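Local coordinates for putative uncharacterized protein (Pseudomonas phage 201phi2-1, PDB 3R4V) that is a phage tubulin-like protein of a tubulin-type fold, modelled with guanosine-5'-diphosphate bound, at residues K110-S115 with N193-T198; V3-I8 with A81-V86; L232-S237 with T261-H266. All blocks are in the same frame, centred on the assembly; numbering follows the deposited sequence. Where two conformers were deposited one is given.

All three contacts lie on one mixed sheet, but they sample different parts of it. Contact 2 pairs two neighbouring parallel strands, buried along 6-8 and 84-86 and more exposed where Val-3 and Lys-4 lie. Contact 1, buried apart from Lys-110, touches it directly, because strand 113-119 adjoins strand 84-89 and Ser-112 O lies 3.0 Å from Tyr-84 N; there a helix end meets the sheet through valines and an arginine. Contact 3 is a buried antiparallel pairing in the region of the C-terminal family domain, its centre about 22 Å from that of contact 1. Apolar packing dominates the side chains of contact 2, whereas contact 3 adds an edge-to-face tyrosine-histidine pair and an aspartate salt bridge to its backbone bonds.

Contact 1 of 3, residues K110-S115 with N193-T198; sequences KASFVS and NWVRFT
Lys-110, closing a Schellman motif, sets its carbonyl group over one face of the Arg-196 guanidinium, with Lys-110 C 3.4 Å from Arg-196 NH1. Its bent side chain crosses that of Arg-196 at about a right angle, and a water joins Lys-110 NZ to Arg-196 NH2 through two weak bonds. Ala-111 supplies the direct polar link: its O accepts from Arg-196 NH1 at 2.9 Å, with an N-H...O angle of 149°. This oxygen lies at the guanidinium edge, near its plane, whereas the donor stands above the carbonyl plane. The bend of Arg-196 at chi3 (58°) turns the guanidinium toward this loop. At Ser-112, CB rests against Val-195 CG1 at 3.7 Å, while OG lies alongside Arg-196 CD. Phe-113 takes part through its backbone, its O 3.3 Å from Val-195 CG2. Val-114 CG1 then meets Val-195 CG2 at 3.8 Å and approaches Trp-194 CH2 obliquely at 4.3 Å. The main polar partner of Arg-196 is Asp-199, held by a salt bridge from NE. The contact thus sets the end of helix 188-195 against the start of strand 113-119, which runs between strands 84-89 and 148-154; Val-149 touches both Val-114 and Val-195.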
ATOM      1  N   LYS A 110      18.275  -0.187  -0.723  1.00 30.06           N
ATOM      2  CA  LYS A 110      18.403   1.206  -0.278  1.00 31.37           C
ATOM      3  C   LYS A 110      17.539   2.136  -1.128  1.00 30.32           C
ATOM      4  O   LYS A 110      17.876   3.299  -1.347  1.00 27.22           O
ATOM      5  CB  LYS A 110      19.870   1.654  -0.288  1.00 31.51           C
ATOM      6  CG  LYS A 110      20.774   0.775   0.566  1.00 38.60           C
ATOM      7  CD  LYS A 110      20.137   0.513   1.927  1.00 36.85           C
ATOM      8  CE  LYS A 110      21.151   0.552   3.050  1.00 42.94           C
ATOM      9  NZ  LYS A 110      20.490   0.341   4.372  1.00 43.84           N
ATOM     10  N   ALA A 111      16.413   1.606  -1.589  1.00 26.56           N
ATOM     11  CA  ALA A 111      15.500   2.336  -2.467  1.00 31.62           C
ATOM     12  C   ALA A 111      14.615   3.400  -1.806  1.00 29.94           C
ATOM     13  O   ALA A 111      14.337   3.373  -0.593  1.00 23.69           O
ATOM     14  CB  ALA A 111      14.626   1.354  -3.236  1.00 28.67           C
ATOM     15  N   SER A 112      14.181   4.345  -2.638  1.00 26.65           N
ATOM     16  CA  SER A 112      13.161   5.320  -2.283  1.00 25.50           C
ATOM     17  C   SER A 112      11.834   4.833  -2.845  1.00 23.84           C
ATOM     18  O   SER A 112      11.721   4.558  -4.043  1.00 23.77           O
ATOM     19  CB  SER A 112      13.489   6.678  -2.911  1.00 25.21           C
ATOM     20  OG  SER A 112      14.728   7.186  -2.450  1.00 29.08           O
ATOM     21  N   PHE A 113      10.828   4.714  -1.994  1.00 19.64           N
ATOM     22  CA  PHE A 113       9.552   4.196  -2.460  1.00 19.41           C
ATOM     23  C   PHE A 113       8.425   4.573  -1.511  1.00 17.57           C
ATOM     24  O   PHE A 113       8.658   4.914  -0.352  1.00 16.98           O
ATOM     25  CB  PHE A 113       9.625   2.662  -2.658  1.00 16.11           C
ATOM     26  CG  PHE A 113       9.997   1.914  -1.402  1.00 13.96           C
ATOM     27  CD1 PHE A 113       9.013   1.493  -0.514  1.00 19.11           C
ATOM     28  CD2 PHE A 113      11.330   1.639  -1.105  1.00 24.08           C
ATOM     29  CE1 PHE A 113       9.358   0.794   0.657  1.00 22.23           C
ATOM     30  CE2 PHE A 113      11.686   0.955   0.055  1.00 27.01           C
ATOM     31  CZ  PHE A 113      10.696   0.532   0.940  1.00 24.35           C
ATOM     32  N   VAL A 114       7.204   4.550  -2.028  1.00 15.53           N
ATOM     33  CA  VAL A 114       6.008   4.647  -1.195  1.00 18.16           C
ATOM     34  C   VAL A 114       5.042   3.536  -1.565  1.00 17.46           C
ATOM     35  O   VAL A 114       5.154   2.953  -2.641  1.00 21.69           O
ATOM     36  CB  VAL A 114       5.285   6.011  -1.312  1.00 16.87           C
ATOM     37  CG1 VAL A 114       6.223   7.148  -0.882  1.00 17.02           C
ATOM     38  CG2 VAL A 114       4.749   6.244  -2.735  1.00 20.77           C
ATOM     39  N   SER A 115       4.103   3.229  -0.669  1.00 14.38           N
ATOM     40  CA  SER A 115       3.125   2.173  -0.946  1.00 18.45           C
ATOM     41  C   SER A 115       1.717   2.719  -0.872  1.00 18.01           C
ATOM     42  O   SER A 115       1.454   3.677  -0.158  1.00 19.49           O
ATOM     43  CB  SER A 115       3.261   1.055   0.089  1.00 17.00           C
ATOM     44  OG  SER A 115       4.574   0.513   0.061  1.00 17.54           O
ATOM     45  N   ASN A 193      15.669  11.952  -0.134  1.00 29.21           N
ATOM     46  CA  ASN A 193      15.764  12.459   1.231  1.00 32.55           C
ATOM     47  C   ASN A 193      14.436  12.887   1.848  1.00 28.63           C
ATOM     48  O   ASN A 193      14.350  13.067   3.067  1.00 25.45           O
ATOM     49  CB  ASN A 193      16.802  13.565   1.329  1.00 40.93           C
ATOM     50  CG  ASN A 193      18.212  13.027   1.215  1.00 47.37           C
ATOM     51  OD1 ASN A 193      18.596  12.101   1.939  1.00 43.26           O
ATOM     52  ND2 ASN A 193      18.975  13.569   0.281  1.00 50.59           N
ATOM     53  N   TRP A 194      13.415  13.050   1.011  1.00 23.83           N
ATOM     54  CA  TRP A 194      12.067  13.286   1.491  1.00 21.56           C
ATOM     55  C   TRP A 194      11.504  12.015   2.102  1.00 24.71           C
ATOM     56  O   TRP A 194      10.986  12.034   3.214  1.00 21.36           O
ATOM     57  CB  TRP A 194      11.163  13.758   0.341  1.00 21.04           C
ATOM     58  CG  TRP A 194       9.684  13.629   0.575  1.00 20.05           C
ATOM     59  CD1 TRP A 194       8.930  14.309   1.487  1.00 24.57           C
ATOM     60  CD2 TRP A 194       8.779  12.783  -0.145  1.00 20.98           C
ATOM     61  NE1 TRP A 194       7.603  13.932   1.381  1.00 21.43           N
ATOM     62  CE2 TRP A 194       7.489  12.995   0.386  1.00 18.00           C
ATOM     63  CE3 TRP A 194       8.937  11.861  -1.184  1.00 19.63           C
ATOM     64  CZ2 TRP A 194       6.362  12.316  -0.085  1.00 19.09           C
ATOM     65  CZ3 TRP A 194       7.818  11.188  -1.658  1.00 24.16           C
ATOM     66  CH2 TRP A 194       6.549  11.417  -1.110  1.00 18.94           C
ATOM     67  N   VAL A 195      11.595  10.910   1.368  1.00 20.81           N
ATOM     68  CA  VAL A 195      10.925   9.683   1.799  1.00 20.37           C
ATOM     69  C   VAL A 195      11.798   8.813   2.719  1.00 20.95           C
ATOM     70  O   VAL A 195      11.277   8.107   3.597  1.00 23.05           O
ATOM     71  CB  VAL A 195      10.385   8.874   0.588  1.00 20.89           C
ATOM     72  CG1 VAL A 195      11.523   8.237  -0.209  1.00 21.71           C
ATOM     73  CG2 VAL A 195       9.406   7.829   1.071  1.00 19.97           C
ATOM     74  N   ARG A 196      13.118   8.878   2.528  1.00 21.27           N
ATOM     75  CA  ARG A 196      14.078   8.210   3.414  1.00 20.69           C
ATOM     76  C   ARG A 196      14.616   9.216   4.440  1.00 22.77           C
ATOM     77  O   ARG A 196      15.832   9.387   4.583  1.00 26.35           O
ATOM     78  CB  ARG A 196      15.244   7.643   2.605  1.00 25.19           C
ATOM     79  CG  ARG A 196      14.865   6.593   1.554  1.00 24.01           C
ATOM     80  CD  ARG A 196      16.131   6.110   0.803  1.00 28.72           C
ATOM     81  NE  ARG A 196      17.103   5.562   1.747  1.00 27.49           N
ATOM     82  CZ  ARG A 196      17.085   4.305   2.168  1.00 29.87           C
ATOM     83  NH1 ARG A 196      16.181   3.465   1.683  1.00 26.62           N
ATOM     84  NH2 ARG A 196      17.970   3.880   3.058  1.00 33.14           N
ATOM     85  N   PHE A 197      13.710   9.895   5.138  1.00 23.25           N
ATOM     86  CA  PHE A 197      14.105  11.037   5.962  1.00 24.38           C
ATOM     87  C   PHE A 197      15.022  10.681   7.134  1.00 24.85           C
ATOM     88  O   PHE A 197      15.747  11.533   7.616  1.00 26.32           O
ATOM     89  CB  PHE A 197      12.892  11.854   6.429  1.00 23.91           C
ATOM     90  CG  PHE A 197      11.876  11.058   7.209  1.00 19.97           C
ATOM     91  CD1 PHE A 197      12.046  10.840   8.573  1.00 23.91           C
ATOM     92  CD2 PHE A 197      10.747  10.537   6.581  1.00 20.22           C
ATOM     93  CE1 PHE A 197      11.122  10.105   9.305  1.00 19.74           C
ATOM     94  CE2 PHE A 197       9.806   9.811   7.305  1.00 19.79           C
ATOM     95  CZ  PHE A 197       9.989   9.595   8.667  1.00 19.88           C
ATOM     96  N   THR A 198      14.981   9.438   7.600  1.00 22.28           N
ATOM     97  CA  THR A 198      15.876   9.016   8.689  1.00 27.01           C
ATOM     98  C   THR A 198      17.345   8.901   8.268  1.00 30.04           C
ATOM     99  O   THR A 198      18.227   8.786   9.118  1.00 33.14           O
ATOM    100  CB  THR A 198      15.460   7.660   9.272  1.00 21.95           C
ATOM    101  OG1 THR A 198      15.238   6.747   8.199  1.00 27.50           O
ATOM    102  CG2 THR A 198      14.177   7.783  10.092  1.00 27.34           C
TER
HETATM  103  O   HOH W   1      18.142   2.240   5.707  1.00 34.45           O

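Contact 2 of 3, residues V3-I8 with A81-V86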
ATOM      1  N   VAL A   3      15.437   3.023 -14.415  1.00 50.50           N
ATOM      2  CA  VAL A   3      14.270   3.736 -14.929  1.00 51.09           C
ATOM      3  C   VAL A   3      13.840   4.788 -13.907  1.00 42.67           C
ATOM      4  O   VAL A   3      14.322   4.776 -12.776  1.00 42.24           O
ATOM      5  CB  VAL A   3      13.105   2.770 -15.215  1.00 52.97           C
ATOM      6  CG1 VAL A   3      13.456   1.846 -16.370  1.00 62.25           C
ATOM      7  CG2 VAL A   3      12.767   1.962 -13.969  1.00 47.93           C
ATOM      8  N   LYS A   4      12.951   5.699 -14.300  1.00 37.50           N
ATOM      9  CA  LYS A   4      12.515   6.765 -13.407  1.00 33.55           C
ATOM     10  C   LYS A   4      11.700   6.200 -12.246  1.00 31.48           C
ATOM     11  O   LYS A   4      11.887   6.575 -11.086  1.00 27.15           O
ATOM     12  CB  LYS A   4      11.662   7.803 -14.152  1.00 37.89           C
ATOM     13  CG  LYS A   4      12.398   8.657 -15.171  1.00 41.82           C
ATOM     14  CD  LYS A   4      11.499   9.800 -15.643  1.00 47.52           C
ATOM     15  CE  LYS A   4      11.985  10.425 -16.946  1.00 64.10           C
ATOM     16  NZ  LYS A   4      13.338  11.029 -16.826  1.00 70.60           N
ATOM     17  N   VAL A   5      10.784   5.299 -12.569  1.00 30.15           N
ATOM     18  CA  VAL A   5       9.919   4.717 -11.553  1.00 26.81           C
ATOM     19  C   VAL A   5       9.460   3.340 -11.988  1.00 30.18           C
ATOM     20  O   VAL A   5       9.174   3.098 -13.169  1.00 33.56           O
ATOM     21  CB  VAL A   5       8.682   5.626 -11.274  1.00 28.14           C
ATOM     22  CG1 VAL A   5       7.823   5.747 -12.508  1.00 36.85           C
ATOM     23  CG2 VAL A   5       7.860   5.095 -10.109  1.00 29.06           C
ATOM     24  N   CYS A   6       9.430   2.436 -11.019  1.00 24.89           N
ATOM     25  CA  CYS A   6       8.891   1.113 -11.228  0.76 23.46           C
ATOM     26  C   CYS A   6       7.666   0.936 -10.323  1.00 24.76           C
ATOM     27  O   CYS A   6       7.725   1.195  -9.118  1.00 25.48           O
ATOM     28  CB  CYS A   6       9.972   0.079 -10.919  0.76 27.91           C
ATOM     29  SG  CYS A   6       9.400  -1.604 -10.934  0.76 35.61           S
ATOM     30  N   LEU A   7       6.553   0.508 -10.913  1.00 24.34           N
ATOM     31  CA  LEU A   7       5.319   0.322 -10.160  1.00 22.98           C
ATOM     32  C   LEU A   7       5.057  -1.162  -9.939  1.00 21.23           C
ATOM     33  O   LEU A   7       5.029  -1.957 -10.887  1.00 28.53           O
ATOM     34  CB  LEU A   7       4.133   0.952 -10.891  1.00 23.39           C
ATOM     35  CG  LEU A   7       4.231   2.462 -11.102  1.00 23.81           C
ATOM     36  CD1 LEU A   7       4.928   2.757 -12.425  1.00 26.35           C
ATOM     37  CD2 LEU A   7       2.855   3.079 -11.093  1.00 32.88           C
ATOM     38  N   ILE A   8       4.832  -1.524  -8.681  1.00 19.29           N
ATOM     39  CA  ILE A   8       4.668  -2.920  -8.310  1.00 22.18           C
ATOM     40  C   ILE A   8       3.296  -3.143  -7.672  1.00 21.09           C
ATOM     41  O   ILE A   8       2.917  -2.416  -6.752  1.00 23.88           O
ATOM     42  CB  ILE A   8       5.754  -3.313  -7.311  1.00 20.00           C
ATOM     43  CG1 ILE A   8       7.132  -3.156  -7.960  1.00 24.31           C
ATOM     44  CG2 ILE A   8       5.528  -4.736  -6.805  1.00 22.06           C
ATOM     45  CD1 ILE A   8       8.262  -3.019  -6.969  1.00 21.13           C
ATOM     46  N   ALA A  81      15.422   1.009 -10.226  1.00 33.94           N
ATOM     47  CA  ALA A  81      14.751   2.268 -10.535  1.00 36.69           C
ATOM     48  C   ALA A  81      15.072   3.339  -9.506  1.00 36.99           C
ATOM     49  O   ALA A  81      15.455   3.036  -8.376  1.00 39.25           O
ATOM     50  CB  ALA A  81      13.251   2.060 -10.639  1.00 29.35           C
ATOM     51  N   ASP A  82      14.914   4.595  -9.909  1.00 30.01           N
ATOM     52  CA  ASP A  82      15.133   5.724  -9.015  1.00 29.94           C
ATOM     53  C   ASP A  82      14.037   5.870  -7.958  1.00 27.06           C
ATOM     54  O   ASP A  82      14.240   6.519  -6.931  1.00 30.93           O
ATOM     55  CB  ASP A  82      15.260   7.022  -9.811  1.00 34.19           C
ATOM     56  CG  ASP A  82      16.563   7.104 -10.595  1.00 41.47           C
ATOM     57  OD1 ASP A  82      17.559   6.492 -10.149  1.00 39.18           O
ATOM     58  OD2 ASP A  82      16.585   7.778 -11.652  1.00 38.63           O
ATOM     59  N   PHE A  83      12.869   5.292  -8.220  1.00 29.68           N
ATOM     60  CA  PHE A  83      11.770   5.348  -7.268  1.00 23.82           C
ATOM     61  C   PHE A  83      10.851   4.167  -7.518  1.00 21.36           C
ATOM     62  O   PHE A  83      10.762   3.681  -8.641  1.00 24.88           O
ATOM     63  CB  PHE A  83      11.005   6.673  -7.441  1.00 25.94           C
ATOM     64  CG  PHE A  83      10.081   7.008  -6.300  1.00 26.57           C
ATOM     65  CD1 PHE A  83      10.543   7.697  -5.183  1.00 19.92           C
ATOM     66  CD2 PHE A  83       8.749   6.655  -6.350  1.00 21.42           C
ATOM     67  CE1 PHE A  83       9.686   8.020  -4.136  1.00 24.27           C
ATOM     68  CE2 PHE A  83       7.888   6.969  -5.308  1.00 20.42           C
ATOM     69  CZ  PHE A  83       8.352   7.661  -4.200  1.00 21.75           C
ATOM     70  N   TYR A  84      10.188   3.671  -6.473  1.00 21.50           N
ATOM     71  CA  TYR A  84       9.220   2.593  -6.664  1.00 21.12           C
ATOM     72  C   TYR A  84       7.887   2.938  -6.025  1.00 21.61           C
ATOM     73  O   TYR A  84       7.820   3.667  -5.045  1.00 23.00           O
ATOM     74  CB  TYR A  84       9.710   1.266  -6.063  1.00 19.05           C
ATOM     75  CG  TYR A  84      11.092   0.817  -6.517  1.00 24.54           C
ATOM     76  CD1 TYR A  84      11.249  -0.221  -7.440  1.00 21.09           C
ATOM     77  CD2 TYR A  84      12.236   1.420  -6.010  1.00 21.83           C
ATOM     78  CE1 TYR A  84      12.523  -0.645  -7.845  1.00 24.54           C
ATOM     79  CE2 TYR A  84      13.503   1.002  -6.406  1.00 28.33           C
ATOM     80  CZ  TYR A  84      13.637  -0.020  -7.327  1.00 31.07           C
ATOM     81  OH  TYR A  84      14.897  -0.422  -7.702  1.00 36.75           O
ATOM     82  N   ILE A  85       6.822   2.382  -6.570  1.00 22.03           N
ATOM     83  CA  ILE A  85       5.516   2.484  -5.936  1.00 20.39           C
ATOM     84  C   ILE A  85       5.009   1.059  -5.754  1.00 18.54           C
ATOM     85  O   ILE A  85       5.029   0.272  -6.702  1.00 24.98           O
ATOM     86  CB  ILE A  85       4.552   3.275  -6.818  1.00 21.71           C
ATOM     87  CG1 ILE A  85       5.104   4.691  -7.046  1.00 18.63           C
ATOM     88  CG2 ILE A  85       3.141   3.298  -6.211  1.00 19.72           C
ATOM     89  CD1 ILE A  85       4.364   5.498  -8.099  1.00 25.47           C
ATOM     90  N   VAL A  86       4.559   0.720  -4.546  1.00 19.85           N
ATOM     91  CA  VAL A  86       4.040  -0.623  -4.275  1.00 22.53           C
ATOM     92  C   VAL A  86       2.562  -0.553  -3.879  1.00 20.92           C
ATOM     93  O   VAL A  86       2.175   0.334  -3.135  1.00 23.89           O
ATOM     94  CB  VAL A  86       4.786  -1.268  -3.125  1.00 17.66           C
ATOM     95  CG1 VAL A  86       4.434  -2.758  -3.056  1.00 19.07           C
ATOM     96  CG2 VAL A  86       6.281  -1.070  -3.290  1.00 20.98           C
TER
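Val-3 and Ala-81 form an isolated backbone bridge; the parallel pairing proper runs from Cys-6 with Tyr-84 to Ile-8 with Val-86, where the axes of the segments 6-8 and 84-86 approach to 4.7 Å and run 12° from parallel. Four backbone hydrogen bonds hold the contact. Asp-82 N donates to Val-3 O and Cys-6 N to Phe-83 O; Ile-85 N then donates to Cys-6 O, and Ile-8 N reaches Ile-85 O at 2.7 Å. CA-H...O contacts reinforce them, including Val-5 CA to Phe-83 O at 3.2 Å. Apolar packing divides between the two faces. On the face of Cys-6, Tyr-84 and Ile-8, Tyr-84 CD1 meets Cys-6 CB at 3.7 Å and Ile-8 CD1 at 4.1 Å, both obliquely. On the other, Leu-7 and Ile-85 lie side by side, with Leu-7 CD2 4.1 Å from Ile-85 CD1. Val-5 CG2, anti to the backbone N, reaches the Phe-83 ring edge and Ile-85 CD1. Within 81-86, Tyr-84 OH accepts from Ala-81 N at 2.9 Å and also bonds Arg-109, two bonds that would restrain the phenol end. Helix 95-108 packs on Ile-8, Tyr-84 and Val-86, and helix 161-178 on Leu-7, Phe-83 and Ile-85, so helices cover both faces of these inner strands, as in the parallel sheet of the tubulin-type nucleotide-binding domain.

Contact 3 of 3, residues L232-S237 with T261-H266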
ATOM      1  N   LEU A 232       4.732  20.695  -5.002  1.00 28.83           N
ATOM      2  CA  LEU A 232       4.883  21.061  -6.406  1.00 30.45           C
ATOM      3  C   LEU A 232       3.976  22.237  -6.735  1.00 31.98           C
ATOM      4  O   LEU A 232       2.810  22.248  -6.350  1.00 31.82           O
ATOM      5  CB  LEU A 232       4.533  19.885  -7.314  1.00 25.53           C
ATOM      6  CG  LEU A 232       5.431  18.647  -7.177  1.00 28.71           C
ATOM      7  CD1 LEU A 232       4.966  17.548  -8.116  1.00 28.98           C
ATOM      8  CD2 LEU A 232       6.887  19.018  -7.447  1.00 29.11           C
ATOM      9  N   TYR A 233       4.506  23.222  -7.453  1.00 29.98           N
ATOM     10  CA  TYR A 233       3.713  24.378  -7.849  1.00 35.15           C
ATOM     11  C   TYR A 233       3.849  24.634  -9.342  1.00 37.45           C
ATOM     12  O   TYR A 233       4.953  24.614  -9.880  1.00 36.28           O
ATOM     13  CB  TYR A 233       4.177  25.636  -7.111  1.00 35.74           C
ATOM     14  CG  TYR A 233       3.924  25.674  -5.616  1.00 36.11           C
ATOM     15  CD1 TYR A 233       2.695  26.074  -5.112  1.00 38.07           C
ATOM     16  CD2 TYR A 233       4.923  25.338  -4.714  1.00 32.57           C
ATOM     17  CE1 TYR A 233       2.462  26.134  -3.751  1.00 38.25           C
ATOM     18  CE2 TYR A 233       4.705  25.397  -3.344  1.00 32.84           C
ATOM     19  CZ  TYR A 233       3.468  25.793  -2.871  1.00 34.29           C
ATOM     20  OH  TYR A 233       3.230  25.851  -1.519  1.00 37.77           O
ATOM     21  N   LEU A 234       2.729  24.902 -10.003  1.00 38.56           N
ATOM     22  CA  LEU A 234       2.753  25.329 -11.401  1.00 38.08           C
ATOM     23  C   LEU A 234       2.994  26.834 -11.485  1.00 42.64           C
ATOM     24  O   LEU A 234       3.734  27.308 -12.344  1.00 42.32           O
ATOM     25  CB  LEU A 234       1.442  24.963 -12.097  1.00 39.33           C
ATOM     26  CG  LEU A 234       1.308  25.338 -13.575  1.00 46.61           C
ATOM     27  CD1 LEU A 234       2.487  24.818 -14.375  1.00 44.58           C
ATOM     28  CD2 LEU A 234       0.006  24.786 -14.129  1.00 45.41           C
ATOM     29  N   ASP A 235       2.358  27.576 -10.583  1.00 40.27           N
ATOM     30  CA  ASP A 235       2.535  29.020 -10.491  1.00 44.77           C
ATOM     31  C   ASP A 235       3.512  29.284  -9.359  1.00 39.60           C
ATOM     32  O   ASP A 235       3.144  29.183  -8.187  1.00 45.29           O
ATOM     33  CB  ASP A 235       1.188  29.690 -10.196  1.00 50.97           C
ATOM     34  CG  ASP A 235       1.261  31.210 -10.213  1.00 57.02           C
ATOM     35  OD1 ASP A 235       2.376  31.776 -10.159  1.00 52.40           O
ATOM     36  OD2 ASP A 235       0.185  31.843 -10.266  1.00 62.20           O
ATOM     37  N   PRO A 236       4.769  29.616  -9.698  1.00 42.84           N
ATOM     38  CA  PRO A 236       5.774  29.799  -8.643  1.00 50.24           C
ATOM     39  C   PRO A 236       5.463  30.990  -7.738  1.00 52.98           C
ATOM     40  O   PRO A 236       6.070  31.119  -6.674  1.00 50.44           O
ATOM     41  CB  PRO A 236       7.073  30.032  -9.425  1.00 57.52           C
ATOM     42  CG  PRO A 236       6.629  30.499 -10.779  1.00 59.27           C
ATOM     43  CD  PRO A 236       5.337  29.787 -11.047  1.00 47.66           C
ATOM     44  N   SER A 237       4.528  31.842  -8.149  1.00 49.24           N
ATOM     45  CA  SER A 237       4.127  32.970  -7.319  1.00 60.66           C
ATOM     46  C   SER A 237       3.340  32.516  -6.090  1.00 54.37           C
ATOM     47  O   SER A 237       3.226  33.252  -5.111  1.00 55.85           O
ATOM     48  CB  SER A 237       3.309  33.987  -8.130  1.00 68.53           C
ATOM     49  OG  SER A 237       1.939  33.629  -8.178  1.00 66.73           O
ATOM     50  N   THR A 261      -1.695  17.794 -13.713  1.00 54.05           N
ATOM     51  CA  THR A 261      -3.143  17.701 -13.556  1.00 58.30           C
ATOM     52  C   THR A 261      -3.721  18.788 -12.650  1.00 57.96           C
ATOM     53  O   THR A 261      -4.895  19.142 -12.767  1.00 61.59           O
ATOM     54  CB  THR A 261      -3.540  16.319 -12.983  1.00 58.16           C
ATOM     55  OG1 THR A 261      -2.720  16.018 -11.844  1.00 49.63           O
ATOM     56  CG2 THR A 261      -3.348  15.230 -14.028  1.00 61.59           C
ATOM     57  N   ASP A 262      -2.890  19.305 -11.749  1.00 45.28           N
ATOM     58  CA  ASP A 262      -3.320  20.264 -10.734  1.00 41.53           C
ATOM     59  C   ASP A 262      -2.300  21.387 -10.601  1.00 43.55           C
ATOM     60  O   ASP A 262      -1.123  21.202 -10.909  1.00 41.85           O
ATOM     61  CB  ASP A 262      -3.462  19.575  -9.374  1.00 38.36           C
ATOM     62  CG  ASP A 262      -4.296  18.316  -9.439  1.00 45.85           C
ATOM     63  OD1 ASP A 262      -3.775  17.272  -9.886  1.00 52.77           O
ATOM     64  OD2 ASP A 262      -5.473  18.365  -9.035  1.00 46.08           O
ATOM     65  N   ASP A 263      -2.751  22.539 -10.109  1.00 42.80           N
ATOM     66  CA  ASP A 263      -1.905  23.719  -9.984  1.00 45.91           C
ATOM     67  C   ASP A 263      -0.880  23.612  -8.848  1.00 41.76           C
ATOM     68  O   ASP A 263       0.194  24.210  -8.904  1.00 36.92           O
ATOM     69  CB  ASP A 263      -2.777  24.962  -9.797  1.00 58.04           C
ATOM     70  CG  ASP A 263      -1.981  26.249  -9.854  1.00 79.76           C
ATOM     71  OD1 ASP A 263      -1.665  26.708 -10.975  1.00 84.81           O
ATOM     72  OD2 ASP A 263      -1.680  26.809  -8.777  1.00 87.78           O
ATOM     73  N   GLN A 264      -1.219  22.868  -7.804  1.00 32.26           N
ATOM     74  CA  GLN A 264      -0.256  22.590  -6.745  1.00 31.60           C
ATOM     75  C   GLN A 264      -0.599  21.265  -6.092  1.00 29.15           C
ATOM     76  O   GLN A 264      -1.778  20.907  -5.977  1.00 27.48           O
ATOM     77  CB  GLN A 264      -0.199  23.719  -5.714  1.00 32.35           C
ATOM     78  CG  GLN A 264      -1.448  23.884  -4.878  1.00 41.46           C
ATOM     79  CD  GLN A 264      -1.390  25.131  -4.010  1.00 43.10           C
ATOM     80  OE1 GLN A 264      -1.489  26.257  -4.512  1.00 52.75           O
ATOM     81  NE2 GLN A 264      -1.217  24.943  -2.713  1.00 30.00           N
ATOM     82  N   ILE A 265       0.434  20.521  -5.707  1.00 27.37           N
ATOM     83  CA  ILE A 265       0.262  19.206  -5.091  1.00 23.79           C
ATOM     84  C   ILE A 265       1.266  19.120  -3.952  1.00 25.25           C
ATOM     85  O   ILE A 265       2.436  19.441  -4.147  1.00 29.66           O
ATOM     86  CB  ILE A 265       0.517  18.036  -6.086  1.00 26.34           C
ATOM     87  CG1 ILE A 265      -0.195  18.280  -7.420  1.00 29.69           C
ATOM     88  CG2 ILE A 265       0.081  16.688  -5.476  1.00 25.23           C
ATOM     89  CD1 ILE A 265       0.197  17.317  -8.520  1.00 37.23           C
ATOM     90  N   HIS A 266       0.804  18.714  -2.770  1.00 21.03           N
ATOM     91  CA  HIS A 266       1.660  18.581  -1.592  1.00 19.94           C
ATOM     92  C   HIS A 266       1.670  17.149  -1.129  1.00 24.79           C
ATOM     93  O   HIS A 266       0.615  16.551  -0.940  1.00 22.68           O
ATOM     94  CB  HIS A 266       1.148  19.474  -0.461  1.00 18.90           C
ATOM     95  CG  HIS A 266       0.928  20.897  -0.883  1.00 23.10           C
ATOM     96  ND1 HIS A 266       1.945  21.827  -0.929  1.00 24.13           N
ATOM     97  CD2 HIS A 266      -0.185  21.537  -1.308  1.00 25.87           C
ATOM     98  CE1 HIS A 266       1.466  22.980  -1.355  1.00 27.45           C
ATOM     99  NE2 HIS A 266       0.176  22.832  -1.598  1.00 28.65           N
TER
HETATM  100  O   HOH W   2       0.864  26.684  -0.775  1.00 45.34           O
HETATM  101  O   HOH W   3       0.803  26.919  -8.486  1.00 42.05           O
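An antiparallel strand pair in the C-terminal domain of the phage tubulin-like family brings Leu-232 against Ile-265 and Tyr-233 against Gln-264. Leu-232 and Ile-265 form the hydrogen-bonded pair: Leu-232 N reaches Ile-265 O at 2.8 Å, and Ile-265 N returns to Leu-232 O at 3.0 Å. Beyond Tyr-233 and Gln-264, the non-hydrogen-bonded pair, Leu-234 N donates to Asp-263 O at 2.8 Å. Tyr-233 and Gln-264 lie side by side, their ring and amide planes 70° apart, with Tyr-233 CD1 3.8 Å from Gln-264 CB. His-266 turns its edge toward the Tyr-233 face in an offset edge-to-face pair with planes at 78°, and its CE1 comes within 3.4 Å of Tyr-233 OH. Gln-264 NE2 donates to His-266 NE2 at 2.8 Å, in the imidazole plane, while ND1 bonds Ser-231; both ring nitrogens are therefore engaged. Asp-263 CG stands anti to the backbone N (chi1 -172°), which brings OD1 3.7 Å from Leu-234 CB; OD2 forms a salt bridge with Lys-238. Strand 264-270 runs between strands 208-214 and 228-233, while helix 161-178 packs against Leu-232 and Ile-265, and helix 217-221 against Gln-264 and His-266.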